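Local structure of Csc2 (Thermofilum pendens, 4TXD) at residues Ala50-Val55 against Gly288-Thr293; Gln95-Val100 against Val197-Ala202; Tyr260-Leu265 against Val278-Leu283. The protein belongs to the Cas7 family of type I-D CRISPR immunity and binds RNA, probably as a backbone subunit that holds the guide RNA. All coordinates share one frame; numbering follows the deposited sequence. Where two conformers were deposited one is given.

Contact 1: Ala50-Val55 against Gly288-Thr293; sequences AHRIEV and GKYAST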
ATOM      1  N   ALA A  50      -0.277 -20.211   3.404  1.00 37.70           N
ATOM      2  CA  ALA A  50       1.143 -20.117   3.724  1.00 42.51           C
ATOM      3  C   ALA A  50       1.968 -19.754   2.506  1.00 54.64           C
ATOM      4  O   ALA A  50       2.904 -20.468   2.144  1.00 54.94           O
ATOM      5  CB  ALA A  50       1.643 -21.420   4.323  1.00 58.02           C
ATOM      6  N   HIS A  51       1.600 -18.653   1.860  1.00 45.90           N
ATOM      7  CA  HIS A  51       2.431 -18.078   0.815  1.00 54.10           C
ATOM      8  C   HIS A  51       2.213 -16.580   0.720  1.00 55.70           C
ATOM      9  O   HIS A  51       1.348 -16.013   1.388  1.00 51.79           O
ATOM     10  CB  HIS A  51       2.161 -18.734  -0.540  1.00 43.75           C
ATOM     11  CG  HIS A  51       0.710 -18.919  -0.848  1.00 53.83           C
ATOM     12  ND1 HIS A  51       0.109 -20.160  -0.873  1.00 55.84           N
ATOM     13  CD2 HIS A  51      -0.258 -18.025  -1.157  1.00 52.27           C
ATOM     14  CE1 HIS A  51      -1.168 -20.020  -1.181  1.00 52.53           C
ATOM     15  NE2 HIS A  51      -1.417 -18.734  -1.357  1.00 56.89           N
ATOM     16  N   ARG A  52       3.014 -15.943  -0.120  1.00 33.30           N
ATOM     17  CA  ARG A  52       2.991 -14.500  -0.249  1.00 32.90           C
ATOM     18  C   ARG A  52       3.401 -14.127  -1.658  1.00 33.98           C
ATOM     19  O   ARG A  52       4.049 -14.908  -2.364  1.00 32.14           O
ATOM     20  CB  ARG A  52       3.935 -13.853   0.774  1.00 33.99           C
ATOM     21  CG  ARG A  52       5.410 -14.157   0.516  1.00 40.01           C
ATOM     22  CD  ARG A  52       6.270 -13.864   1.728  1.00 40.10           C
ATOM     23  NE  ARG A  52       6.286 -14.974   2.671  1.00 43.53           N
ATOM     24  CZ  ARG A  52       6.557 -14.850   3.967  1.00 51.99           C
ATOM     25  NH1 ARG A  52       6.808 -13.652   4.486  1.00 52.34           N
ATOM     26  NH2 ARG A  52       6.559 -15.921   4.750  1.00 52.92           N
ATOM     27  N   ILE A  53       3.007 -12.930  -2.063  1.00 26.37           N
ATOM     28  CA  ILE A  53       3.469 -12.360  -3.306  1.00 27.51           C
ATOM     29  C   ILE A  53       4.357 -11.157  -2.982  1.00 32.91           C
ATOM     30  O   ILE A  53       3.909 -10.194  -2.353  1.00 26.62           O
ATOM     31  CB  ILE A  53       2.298 -11.953  -4.183  1.00 29.42           C
ATOM     32  CG1 ILE A  53       1.459 -13.205  -4.508  1.00 29.66           C
ATOM     33  CG2 ILE A  53       2.786 -11.239  -5.453  1.00 28.64           C
ATOM     34  CD1 ILE A  53       0.196 -12.915  -5.283  1.00 28.68           C
ATOM     35  N   GLU A  54       5.624 -11.244  -3.367  1.00 25.06           N
ATOM     36  CA  GLU A  54       6.537 -10.101  -3.288  1.00 25.84           C
ATOM     37  C   GLU A  54       6.359  -9.156  -4.469  1.00 31.87           C
ATOM     38  O   GLU A  54       6.294  -9.601  -5.618  1.00 27.02           O
ATOM     39  CB  GLU A  54       7.991 -10.559  -3.259  1.00 28.60           C
ATOM     40  CG  GLU A  54       8.454 -11.204  -1.990  1.00 34.41           C
ATOM     41  CD  GLU A  54       9.860 -11.728  -2.136  1.00 38.79           C
ATOM     42  OE1 GLU A  54      10.030 -12.751  -2.828  1.00 36.03           O
ATOM     43  OE2 GLU A  54      10.793 -11.117  -1.572  1.00 30.01           O
ATOM     44  N   VAL A  55       6.291  -7.854  -4.196  1.00 21.73           N
ATOM     45  CA  VAL A  55       6.330  -6.868  -5.264  1.00 18.48           C
ATOM     46  C   VAL A  55       7.504  -5.899  -5.043  1.00 29.88           C
ATOM     47  O   VAL A  55       7.677  -5.350  -3.949  1.00 25.55           O
ATOM     48  CB  VAL A  55       4.995  -6.093  -5.384  1.00 26.84           C
ATOM     49  CG1 VAL A  55       4.621  -5.444  -4.083  1.00 39.74           C
ATOM     50  CG2 VAL A  55       5.079  -5.057  -6.480  1.00 26.78           C
ATOM     51  N   GLY A 288       5.573 -17.042  -3.483  1.00 35.94           N
ATOM     52  CA  GLY A 288       6.383 -18.027  -2.793  1.00 37.51           C
ATOM     53  C   GLY A 288       6.002 -18.212  -1.343  1.00 36.54           C
ATOM     54  O   GLY A 288       5.287 -17.391  -0.763  1.00 36.55           O
ATOM     55  N   LYS A 289       6.474 -19.306  -0.757  1.00 37.30           N
ATOM     56  CA  LYS A 289       6.260 -19.562   0.651  1.00 42.28           C
ATOM     57  C   LYS A 289       7.121 -18.618   1.466  1.00 40.85           C
ATOM     58  O   LYS A 289       6.675 -18.076   2.476  1.00 39.17           O
ATOM     59  CB  LYS A 289       6.581 -21.015   0.999  1.00 53.47           C
ATOM     60  CG  LYS A 289       6.430 -21.334   2.474  1.00 65.83           C
ATOM     61  CD  LYS A 289       6.661 -22.811   2.755  1.00 70.84           C
ATOM     62  CE  LYS A 289       6.537 -23.110   4.242  1.00 66.61           C
ATOM     63  NZ  LYS A 289       6.757 -24.553   4.537  1.00 87.19           N
ATOM     64  N   TYR A 290       8.355 -18.420   1.014  1.00 41.45           N
ATOM     65  CA  TYR A 290       9.275 -17.504   1.678  1.00 40.48           C
ATOM     66  C   TYR A 290       9.740 -16.393   0.736  1.00 37.12           C
ATOM     67  O   TYR A 290       9.806 -16.578  -0.480  1.00 48.61           O
ATOM     68  CB  TYR A 290      10.485 -18.256   2.224  1.00 39.22           C
ATOM     69  CG  TYR A 290      10.144 -19.346   3.221  1.00 58.07           C
ATOM     70  CD1 TYR A 290       9.718 -19.033   4.507  1.00 51.44           C
ATOM     71  CD2 TYR A 290      10.260 -20.690   2.879  1.00 55.66           C
ATOM     72  CE1 TYR A 290       9.410 -20.026   5.423  1.00 65.44           C
ATOM     73  CE2 TYR A 290       9.954 -21.690   3.789  1.00 65.43           C
ATOM     74  CZ  TYR A 290       9.533 -21.352   5.059  1.00 67.21           C
ATOM     75  OH  TYR A 290       9.228 -22.342   5.966  1.00 80.14           O
ATOM     76  N   ALA A 291      10.055 -15.239   1.310  1.00 34.30           N
ATOM     77  CA  ALA A 291      10.528 -14.098   0.535  1.00 33.15           C
ATOM     78  C   ALA A 291      11.891 -14.402  -0.072  1.00 35.13           C
ATOM     79  O   ALA A 291      12.692 -15.120   0.517  1.00 37.63           O
ATOM     80  CB  ALA A 291      10.601 -12.859   1.411  1.00 33.95           C
ATOM     81  N   SER A 292      12.157 -13.853  -1.249  1.00 33.80           N
ATOM     82  CA  SER A 292      13.419 -14.124  -1.912  1.00 33.42           C
ATOM     83  C   SER A 292      14.404 -12.961  -1.768  1.00 36.56           C
ATOM     84  O   SER A 292      15.596 -13.125  -2.021  1.00 31.92           O
ATOM     85  CB  SER A 292      13.175 -14.440  -3.386  1.00 33.33           C
ATOM     86  OG  SER A 292      12.525 -13.359  -4.031  1.00 46.00           O
ATOM     87  N   THR A 293      13.921 -11.796  -1.344  1.00 27.56           N
ATOM     88  CA  THR A 293      14.799 -10.622  -1.248  1.00 26.69           C
ATOM     89  C   THR A 293      14.233  -9.577  -0.279  1.00 37.34           C
ATOM     90  O   THR A 293      13.198  -9.810   0.341  1.00 26.06           O
ATOM     91  CB  THR A 293      15.042  -9.993  -2.645  1.00 28.80           C
ATOM     92  OG1 THR A 293      16.062  -8.991  -2.550  1.00 32.98           O
ATOM     93  CG2 THR A 293      13.771  -9.387  -3.235  1.00 28.91           C
TER

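Contact 2: Gln95-Val100 against Val197-Ala202; sequences QKLMAV and VRFDPA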
ATOM      1  N   GLN A  95       5.396   2.774   7.567  0.51 22.09           N
ATOM      2  CA  GLN A  95       4.108   3.401   7.867  0.51 23.02           C
ATOM      3  C   GLN A  95       3.837   4.638   6.994  0.51 21.42           C
ATOM      4  O   GLN A  95       2.685   5.021   6.806  0.51 22.03           O
ATOM      5  CB  GLN A  95       4.005   3.749   9.352  0.51 23.64           C
ATOM      6  CG  GLN A  95       3.852   2.521  10.259  0.51 30.40           C
ATOM      7  CD  GLN A  95       2.715   1.587   9.836  0.51 30.97           C
ATOM      8  OE1 GLN A  95       1.546   1.977   9.801  0.51 32.05           O
ATOM      9  NE2 GLN A  95       3.061   0.346   9.518  0.51 26.99           N
ATOM     10  N   LYS A  96       4.874   5.256   6.434  1.00 18.32           N
ATOM     11  CA  LYS A  96       4.641   6.310   5.439  1.00 21.91           C
ATOM     12  C   LYS A  96       4.152   5.713   4.116  1.00 16.76           C
ATOM     13  O   LYS A  96       3.251   6.265   3.482  1.00 18.46           O
ATOM     14  CB  LYS A  96       5.899   7.153   5.192  1.00 19.82           C
ATOM     15  CG  LYS A  96       6.436   7.806   6.446  1.00 22.22           C
ATOM     16  CD  LYS A  96       7.531   8.828   6.131  1.00 18.94           C
ATOM     17  CE  LYS A  96       8.078   9.422   7.434  1.00 18.26           C
ATOM     18  NZ  LYS A  96       9.106  10.448   7.167  1.00 26.13           N
ATOM     19  N   LEU A  97       4.763   4.604   3.699  1.00 19.52           N
ATOM     20  CA  LEU A  97       4.337   3.903   2.493  1.00 21.56           C
ATOM     21  C   LEU A  97       2.876   3.444   2.623  1.00 22.87           C
ATOM     22  O   LEU A  97       2.068   3.621   1.693  1.00 21.22           O
ATOM     23  CB  LEU A  97       5.253   2.706   2.212  1.00 16.31           C
ATOM     24  CG  LEU A  97       6.666   3.094   1.762  1.00 18.55           C
ATOM     25  CD1 LEU A  97       7.552   1.881   1.740  1.00 17.77           C
ATOM     26  CD2 LEU A  97       6.635   3.748   0.368  1.00 22.26           C
ATOM     27  N   MET A  98       2.535   2.877   3.777  1.00 23.68           N
ATOM     28  CA  MET A  98       1.149   2.519   4.068  1.00 24.36           C
ATOM     29  C   MET A  98       0.215   3.702   3.923  1.00 21.86           C
ATOM     30  O   MET A  98      -0.814   3.608   3.254  1.00 25.03           O
ATOM     31  CB  MET A  98       1.001   1.968   5.498  1.00 26.28           C
ATOM     32  CG  MET A  98       1.533   0.584   5.693  1.00 33.66           C
ATOM     33  SD  MET A  98       0.336  -0.660   5.197  1.00 29.91           S
ATOM     34  CE  MET A  98      -0.882  -0.526   6.474  1.00 23.90           C
ATOM     35  N   ALA A  99       0.553   4.795   4.593  1.00 18.59           N
ATOM     36  CA  ALA A  99      -0.312   5.957   4.634  1.00 25.17           C
ATOM     37  C   ALA A  99      -0.570   6.476   3.224  1.00 28.17           C
ATOM     38  O   ALA A  99      -1.725   6.719   2.865  1.00 21.73           O
ATOM     39  CB  ALA A  99       0.286   7.044   5.495  1.00 21.76           C
ATOM     40  N   VAL A 100       0.481   6.634   2.417  1.00 24.60           N
ATOM     41  CA  VAL A 100       0.272   7.273   1.114  1.00 22.58           C
ATOM     42  C   VAL A 100      -0.419   6.306   0.159  1.00 19.16           C
ATOM     43  O   VAL A 100      -1.220   6.736  -0.689  1.00 20.82           O
ATOM     44  CB  VAL A 100       1.591   7.802   0.463  1.00 22.91           C
ATOM     45  CG1 VAL A 100       2.235   8.881   1.333  1.00 23.56           C
ATOM     46  CG2 VAL A 100       2.573   6.669   0.142  1.00 18.85           C
ATOM     47  N   VAL A 197      -1.000  -6.097   3.240  1.00 20.02           N
ATOM     48  CA  VAL A 197       0.055  -5.474   2.425  1.00 19.69           C
ATOM     49  C   VAL A 197       1.132  -4.950   3.380  1.00 19.34           C
ATOM     50  O   VAL A 197       0.930  -3.940   4.049  1.00 21.82           O
ATOM     51  CB  VAL A 197      -0.497  -4.314   1.556  1.00 22.97           C
ATOM     52  CG1 VAL A 197       0.622  -3.644   0.727  1.00 20.14           C
ATOM     53  CG2 VAL A 197      -1.632  -4.816   0.652  1.00 17.74           C
ATOM     54  N   ARG A 198       2.244  -5.674   3.485  1.00 19.48           N
ATOM     55  CA  ARG A 198       3.321  -5.308   4.398  0.57 22.16           C
ATOM     56  C   ARG A 198       4.495  -4.695   3.635  1.00 17.83           C
ATOM     57  O   ARG A 198       5.123  -5.370   2.828  1.00 22.10           O
ATOM     58  CB  ARG A 198       3.809  -6.531   5.177  0.57 27.58           C
ATOM     59  CG  ARG A 198       2.839  -7.051   6.219  0.57 31.49           C
ATOM     60  CD  ARG A 198       3.583  -7.462   7.487  0.57 38.47           C
ATOM     61  NE  ARG A 198       3.434  -8.879   7.807  0.57 46.82           N
ATOM     62  CZ  ARG A 198       4.375  -9.801   7.611  0.57 49.15           C
ATOM     63  NH1 ARG A 198       5.547  -9.466   7.085  0.57 29.40           N
ATOM     64  NH2 ARG A 198       4.143 -11.065   7.940  0.57 51.90           N
ATOM     65  N   PHE A 199       4.796  -3.435   3.906  1.00 17.41           N
ATOM     66  CA  PHE A 199       5.912  -2.768   3.228  1.00 18.88           C
ATOM     67  C   PHE A 199       7.235  -2.941   3.963  1.00 18.31           C
ATOM     68  O   PHE A 199       7.283  -2.811   5.189  1.00 22.59           O
ATOM     69  CB  PHE A 199       5.652  -1.268   3.079  1.00 16.42           C
ATOM     70  CG  PHE A 199       4.641  -0.919   2.033  1.00 21.87           C
ATOM     71  CD1 PHE A 199       4.993  -0.889   0.689  1.00 20.54           C
ATOM     72  CD2 PHE A 199       3.334  -0.603   2.396  1.00 20.17           C
ATOM     73  CE1 PHE A 199       4.057  -0.559  -0.291  1.00 26.02           C
ATOM     74  CE2 PHE A 199       2.392  -0.269   1.431  1.00 21.68           C
ATOM     75  CZ  PHE A 199       2.747  -0.249   0.085  1.00 23.44           C
ATOM     76  N   ASP A 200       8.305  -3.194   3.208  1.00 18.79           N
ATOM     77  CA  ASP A 200       9.665  -2.893   3.670  1.00 17.00           C
ATOM     78  C   ASP A 200       9.789  -1.374   3.738  1.00 16.46           C
ATOM     79  O   ASP A 200       8.983  -0.662   3.138  1.00 18.21           O
ATOM     80  CB  ASP A 200      10.737  -3.431   2.706  1.00 17.27           C
ATOM     81  CG  ASP A 200      10.910  -4.925   2.759  1.00 22.11           C
ATOM     82  OD1 ASP A 200      10.125  -5.627   3.428  1.00 21.51           O
ATOM     83  OD2 ASP A 200      11.854  -5.402   2.084  1.00 20.83           O
ATOM     84  N   PRO A 201      10.817  -0.860   4.440  1.00 17.68           N
ATOM     85  CA  PRO A 201      11.167   0.546   4.176  1.00 18.57           C
ATOM     86  C   PRO A 201      11.601   0.691   2.717  1.00 16.24           C
ATOM     87  O   PRO A 201      12.095  -0.290   2.163  1.00 18.40           O
ATOM     88  CB  PRO A 201      12.357   0.819   5.121  1.00 18.78           C
ATOM     89  CG  PRO A 201      12.360  -0.336   6.110  1.00 19.71           C
ATOM     90  CD  PRO A 201      11.766  -1.509   5.360  1.00 19.98           C
ATOM     91  N   ALA A 202      11.436   1.870   2.115  1.00 19.63           N
ATOM     92  CA  ALA A 202      12.002   2.107   0.798  1.00 20.57           C
ATOM     93  C   ALA A 202      13.290   2.929   0.930  1.00 15.85           C
ATOM     94  O   ALA A 202      13.295   4.020   1.515  1.00 18.84           O
ATOM     95  CB  ALA A 202      11.001   2.798  -0.106  1.00 16.40           C
TER

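Contact 3: Tyr260-Leu265 against Val278-Leu283; sequences YSLATL and VRVEIL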
ATOM      1  N   TYR A 260      -2.033  -1.214  -8.639  1.00 26.73           N
ATOM      2  CA  TYR A 260      -2.454  -0.001  -9.335  1.00 28.43           C
ATOM      3  C   TYR A 260      -2.435   1.236  -8.441  1.00 30.00           C
ATOM      4  O   TYR A 260      -2.125   2.338  -8.897  1.00 24.19           O
ATOM      5  CB  TYR A 260      -3.858  -0.218  -9.915  1.00 28.07           C
ATOM      6  CG  TYR A 260      -4.426   0.913 -10.736  1.00 29.07           C
ATOM      7  CD1 TYR A 260      -4.034   1.106 -12.062  1.00 27.20           C
ATOM      8  CD2 TYR A 260      -5.388   1.765 -10.205  1.00 25.29           C
ATOM      9  CE1 TYR A 260      -4.576   2.130 -12.821  1.00 23.90           C
ATOM     10  CE2 TYR A 260      -5.940   2.785 -10.961  1.00 30.47           C
ATOM     11  CZ  TYR A 260      -5.530   2.961 -12.268  1.00 31.15           C
ATOM     12  OH  TYR A 260      -6.078   3.976 -13.010  1.00 31.84           O
ATOM     13  N   SER A 261      -2.770   1.069  -7.165  1.00 24.59           N
ATOM     14  CA  SER A 261      -2.715   2.198  -6.246  1.00 20.95           C
ATOM     15  C   SER A 261      -1.269   2.672  -6.095  1.00 22.07           C
ATOM     16  O   SER A 261      -0.998   3.871  -6.043  1.00 24.76           O
ATOM     17  CB  SER A 261      -3.296   1.819  -4.878  1.00 25.23           C
ATOM     18  OG  SER A 261      -4.705   1.590  -4.963  1.00 25.29           O
ATOM     19  N   LEU A 262      -0.354   1.715  -6.011  1.00 23.03           N
ATOM     20  CA  LEU A 262       1.078   2.001  -5.937  1.00 24.28           C
ATOM     21  C   LEU A 262       1.551   2.740  -7.190  1.00 27.79           C
ATOM     22  O   LEU A 262       2.201   3.778  -7.114  1.00 23.51           O
ATOM     23  CB  LEU A 262       1.846   0.695  -5.785  1.00 23.90           C
ATOM     24  CG  LEU A 262       3.007   0.513  -4.817  1.00 41.27           C
ATOM     25  CD1 LEU A 262       2.873   1.376  -3.589  1.00 34.94           C
ATOM     26  CD2 LEU A 262       3.057  -0.957  -4.436  1.00 40.47           C
ATOM     27  N   ALA A 263       1.202   2.184  -8.344  1.00 24.08           N
ATOM     28  CA  ALA A 263       1.639   2.691  -9.641  1.00 31.49           C
ATOM     29  C   ALA A 263       1.108   4.085  -9.936  1.00 29.13           C
ATOM     30  O   ALA A 263       1.680   4.812 -10.753  1.00 28.80           O
ATOM     31  CB  ALA A 263       1.210   1.720 -10.746  1.00 25.47           C
ATOM     32  N   THR A 264       0.021   4.471  -9.273  1.00 27.55           N
ATOM     33  CA  THR A 264      -0.581   5.770  -9.542  1.00 23.44           C
ATOM     34  C   THR A 264      -0.269   6.828  -8.504  1.00 24.14           C
ATOM     35  O   THR A 264      -0.781   7.944  -8.583  1.00 25.29           O
ATOM     36  CB  THR A 264      -2.120   5.669  -9.682  1.00 30.46           C
ATOM     37  OG1 THR A 264      -2.664   4.924  -8.585  1.00 29.50           O
ATOM     38  CG2 THR A 264      -2.484   4.977 -10.998  1.00 26.06           C
ATOM     39  N   LEU A 265       0.569   6.482  -7.532  1.00 23.92           N
ATOM     40  CA  LEU A 265       1.103   7.474  -6.609  1.00 24.39           C
ATOM     41  C   LEU A 265       1.832   8.590  -7.359  1.00 23.42           C
ATOM     42  O   LEU A 265       2.716   8.327  -8.174  1.00 27.61           O
ATOM     43  CB  LEU A 265       2.073   6.825  -5.613  1.00 22.48           C
ATOM     44  CG  LEU A 265       1.499   5.993  -4.474  1.00 24.42           C
ATOM     45  CD1 LEU A 265       2.618   5.280  -3.741  1.00 25.59           C
ATOM     46  CD2 LEU A 265       0.727   6.921  -3.540  1.00 28.53           C
ATOM     47  N   VAL A 278       6.146  12.191  -6.753  1.00 20.73           N
ATOM     48  CA  VAL A 278       6.946  11.046  -7.131  1.00 19.91           C
ATOM     49  C   VAL A 278       6.402  10.402  -8.390  1.00 31.42           C
ATOM     50  O   VAL A 278       5.293  10.703  -8.828  1.00 26.39           O
ATOM     51  CB  VAL A 278       6.999   9.962  -6.021  1.00 21.41           C
ATOM     52  CG1 VAL A 278       7.597  10.541  -4.736  1.00 25.19           C
ATOM     53  CG2 VAL A 278       5.602   9.365  -5.777  1.00 19.63           C
ATOM     54  N   ARG A 279       7.212   9.522  -8.957  1.00 23.94           N
ATOM     55  CA  ARG A 279       6.763   8.560  -9.942  1.00 28.54           C
ATOM     56  C   ARG A 279       7.158   7.174  -9.448  1.00 23.54           C
ATOM     57  O   ARG A 279       8.312   6.918  -9.083  1.00 21.56           O
ATOM     58  CB  ARG A 279       7.356   8.839 -11.328  1.00 31.07           C
ATOM     59  CG  ARG A 279       6.868   7.851 -12.374  1.00 36.70           C
ATOM     60  CD  ARG A 279       7.332   8.192 -13.786  1.00 60.84           C
ATOM     61  NE  ARG A 279       6.873   7.182 -14.739  1.00 67.13           N
ATOM     62  CZ  ARG A 279       7.651   6.247 -15.279  1.00 71.34           C
ATOM     63  NH1 ARG A 279       8.944   6.201 -14.986  1.00 60.49           N
ATOM     64  NH2 ARG A 279       7.137   5.364 -16.128  1.00 65.58           N
ATOM     65  N   VAL A 280       6.178   6.284  -9.408  1.00 26.05           N
ATOM     66  CA  VAL A 280       6.395   4.937  -8.925  1.00 20.21           C
ATOM     67  C   VAL A 280       6.298   3.981 -10.082  1.00 26.12           C
ATOM     68  O   VAL A 280       5.403   4.111 -10.917  1.00 35.03           O
ATOM     69  CB  VAL A 280       5.357   4.540  -7.837  1.00 27.65           C
ATOM     70  CG1 VAL A 280       5.576   3.101  -7.384  1.00 28.90           C
ATOM     71  CG2 VAL A 280       5.416   5.518  -6.643  1.00 21.53           C
ATOM     72  N   GLU A 281       7.213   3.027 -10.150  1.00 26.67           N
ATOM     73  CA  GLU A 281       7.149   1.984 -11.171  0.62 33.96           C
ATOM     74  C   GLU A 281       7.231   0.603 -10.551  1.00 26.60           C
ATOM     75  O   GLU A 281       8.158   0.318  -9.793  1.00 26.71           O
ATOM     76  CB  GLU A 281       8.284   2.130 -12.178  0.62 32.89           C
ATOM     77  CG  GLU A 281       8.444   3.499 -12.767  0.62 31.92           C
ATOM     78  CD  GLU A 281       9.782   3.627 -13.456  0.62 42.56           C
ATOM     79  OE1 GLU A 281      10.739   4.123 -12.819  0.62 23.84           O
ATOM     80  OE2 GLU A 281       9.876   3.199 -14.625  0.62 34.86           O
ATOM     81  N   ILE A 282       6.273  -0.261 -10.883  1.00 26.98           N
ATOM     82  CA  ILE A 282       6.349  -1.663 -10.468  1.00 23.67           C
ATOM     83  C   ILE A 282       7.323  -2.375 -11.407  1.00 29.07           C
ATOM     84  O   ILE A 282       7.189  -2.269 -12.629  1.00 31.06           O
ATOM     85  CB  ILE A 282       4.967  -2.377 -10.518  1.00 23.94           C
ATOM     86  CG1 ILE A 282       3.877  -1.517  -9.867  1.00 31.01           C
ATOM     87  CG2 ILE A 282       5.059  -3.778  -9.912  1.00 25.38           C
ATOM     88  CD1 ILE A 282       4.047  -1.328  -8.370  1.00 31.94           C
ATOM     89  N   LEU A 283       8.279  -3.095 -10.861  1.00 23.50           N
ATOM     90  CA  LEU A 283       9.234  -3.812 -11.664  1.00 29.54           C
ATOM     91  C   LEU A 283       8.988  -5.304 -11.770  1.00 35.57           C
ATOM     92  O   LEU A 283       9.340  -5.912 -12.736  1.00 29.71           O
ATOM     93  CB  LEU A 283      10.641  -3.593 -11.166  1.00 26.37           C
ATOM     94  CG  LEU A 283      11.137  -2.162 -11.184  1.00 26.45           C
ATOM     95  CD1 LEU A 283      12.584  -2.135 -10.809  1.00 30.93           C
ATOM     96  CD2 LEU A 283      10.929  -1.527 -12.523  1.00 30.39           C
TER
HETATM   97  O   HOH W   1       3.447   6.964 -10.174  1.00 23.27           O
HETATM   98  O   HOH W   2       3.418   4.664 -12.672  1.00 29.11           O

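Contact 1: Ala50-Val55 against Gly288-Thr293
At one end of the antiparallel ladder that joins strands 52-61 and 277-288 in the RRM-like sheet, Arg-52 and Gly-288 form a hydrogen-bonded pair. Arg-52 N gives a bond to Gly-288 O at 2.8 Å, and Gly-288 N returns one to Arg-52 O at 2.9 Å. Glycine suits position 288, since a CB on it would be crowded by Tyr-290 O as the chain turns off the strand. The chain of Arg-52 bends at chi3 (84°), which brings the guanidinium side-on to the next carbonyl: NE and NH2 both grip Lys-289 O, the NH2 lying in the carbonyl plane and NE well above it. The remaining nitrogen, NH1, makes a salt bridge with Glu-246, so one arginine ties the loop to a third strand. Lys-289, an exposed residue, starts away from residues 50-55, yet its CG lies 3.6 Å from Ala-50 O.

Two residues on, Glu-54 does the opposite job, accepting where Arg-52 donates. Its extended chain carries the carboxylate to the loop, where OE1 takes Ser-292 OG on its syn side (2.8 Å) and Ser-292 N from above the carboxylate plane (2.9 Å). OE2 turns its syn lone pair to Thr-293 N at 3.2 Å, while the small methyl of Ala-291 fits beside it, CB to OE2 3.5 Å. A salt bridge from OE2 to Arg-244 probably helps keep this buried acid ionised. The loop thus lies across strand 52-61 toward strand 240-247, where Ala-291 touches Arg-244 and Glu-246, just ahead of helix 295-301; Ile-53, pointing away from the loop, packs on helix 252-263.

Contact 2: Gln95-Val100 against Val197-Ala202
Leu-97 of helix 94-115 presses its CB onto one face of the Phe-199 ring, 3.8 Å from the centroid and only 16° off the ring normal, a CH-pi contact. This is the tight part. Farther along the same side chain, Leu-97 CD1 comes within 3.2 Å of Asp-200 O and also meets the methyl of Ala-202, CD1 to CB 4.0 Å. A branched leucine suits the place because its root can cover the ring while its tip reaches on to the bend in the strand.

Met-98 makes the looser, partly exposed side. Folding at chi2 (-83°) carries its sulfur to the edge of the ring, with SD 5.3 Å from the Phe-199 centroid, a Met-aromatic contact, and 3.5 Å from Val-197 O; an unbranched, bendable chain lets the sulfur reach both, and Phe-174 of helix 169-174 also touches it. Beyond the apolar residues, Arg-198 points away from the helix, and so does Asp-200, which pairs with Arg-244.

Such alternation, with Val-197 and Phe-199 toward the helix and Arg-198 away, is what a strand covered on one face requires. Residues 95-100 run at 136° to residues 197-199, the axes of these short segments 8.3 Å apart, as in the helix-on-sheet layer of RRM-like folds.

Contact 3: Tyr260-Leu265 against Val278-Leu283
Val-280 sits beneath the end of helix 252-263, where the helix packs on strand 277-288 in the alpha/beta layering of the RRM-like fold. Its side chain meets the helix end from root to tip. CB lies 3.3 Å from Leu-262 O, the carbonyl that also accepts the backbone N-H of Leu-265. With chi1 near 180° (178°), CG1 stands opposite the backbone N and remains beside that oxygen, at 3.5 Å from Leu-262 O. The other branch, CG2, also stays beside Leu-262 O and touches Leu-265 CB, 3.7 Å from each, the leucine and valine side chains crossing obliquely. A beta-branched valine suits a strand position like this because it is broad close to the backbone, just where the helix comes near. Cut back to an alanine, this residue would keep the CB contact with Leu-262 O but would probably leave a gap where the two methyls lay, taking from Leu-265 CB its closest apolar neighbour on the strand.

On the same side of the strand Ile-282 packs at about a right angle to Leu-262. Its chi2 of -67° curls CD1 against the leucine, 4.0 Å from Leu-262 CB and nearly as close to CG and CD2, while Ile-282 CG1 lies 4.3 Å from Ala-263 CB. Small Ala-263 lets helix 328-334 approach as well, through Leu-331 and Leu-332.

Strand 52-61 bonds to the backbones of Arg-279 and Glu-281; between them, the backbone of Val-280 turns to water. One water accepts from Val-280 N at 2.9 Å and lies beside Ala-263 O; a second lies between the same Ala-263 O and Val-280 O, 2.7 Å from the valine oxygen.

Overall arrangement
All three contacts reach one antiparallel sheet, at different depths. Contact 1 is a surface contact in which charged and backbone groups hold a loop. Contact 3 is buried and apolar, apart from waters at its backbone edge, and contact 2, partly buried, relies on a leucine and a sulfur against an aromatic ring. Contacts 2 and 3 cover the sheet with helices 94-115 and 252-263, and they meet where Phe-199 CE1 touches Leu-262 CD1 at 4.0 Å. Contacts 1 and 3 both draw on strand 277-288, whose neighbour 52-61 lies in contact 1; Val-55 packs on Ile-282, though their centres are about 20 Å apart. Arg-244 links contacts 1 and 2 by pairing with both Glu-54 and Asp-200.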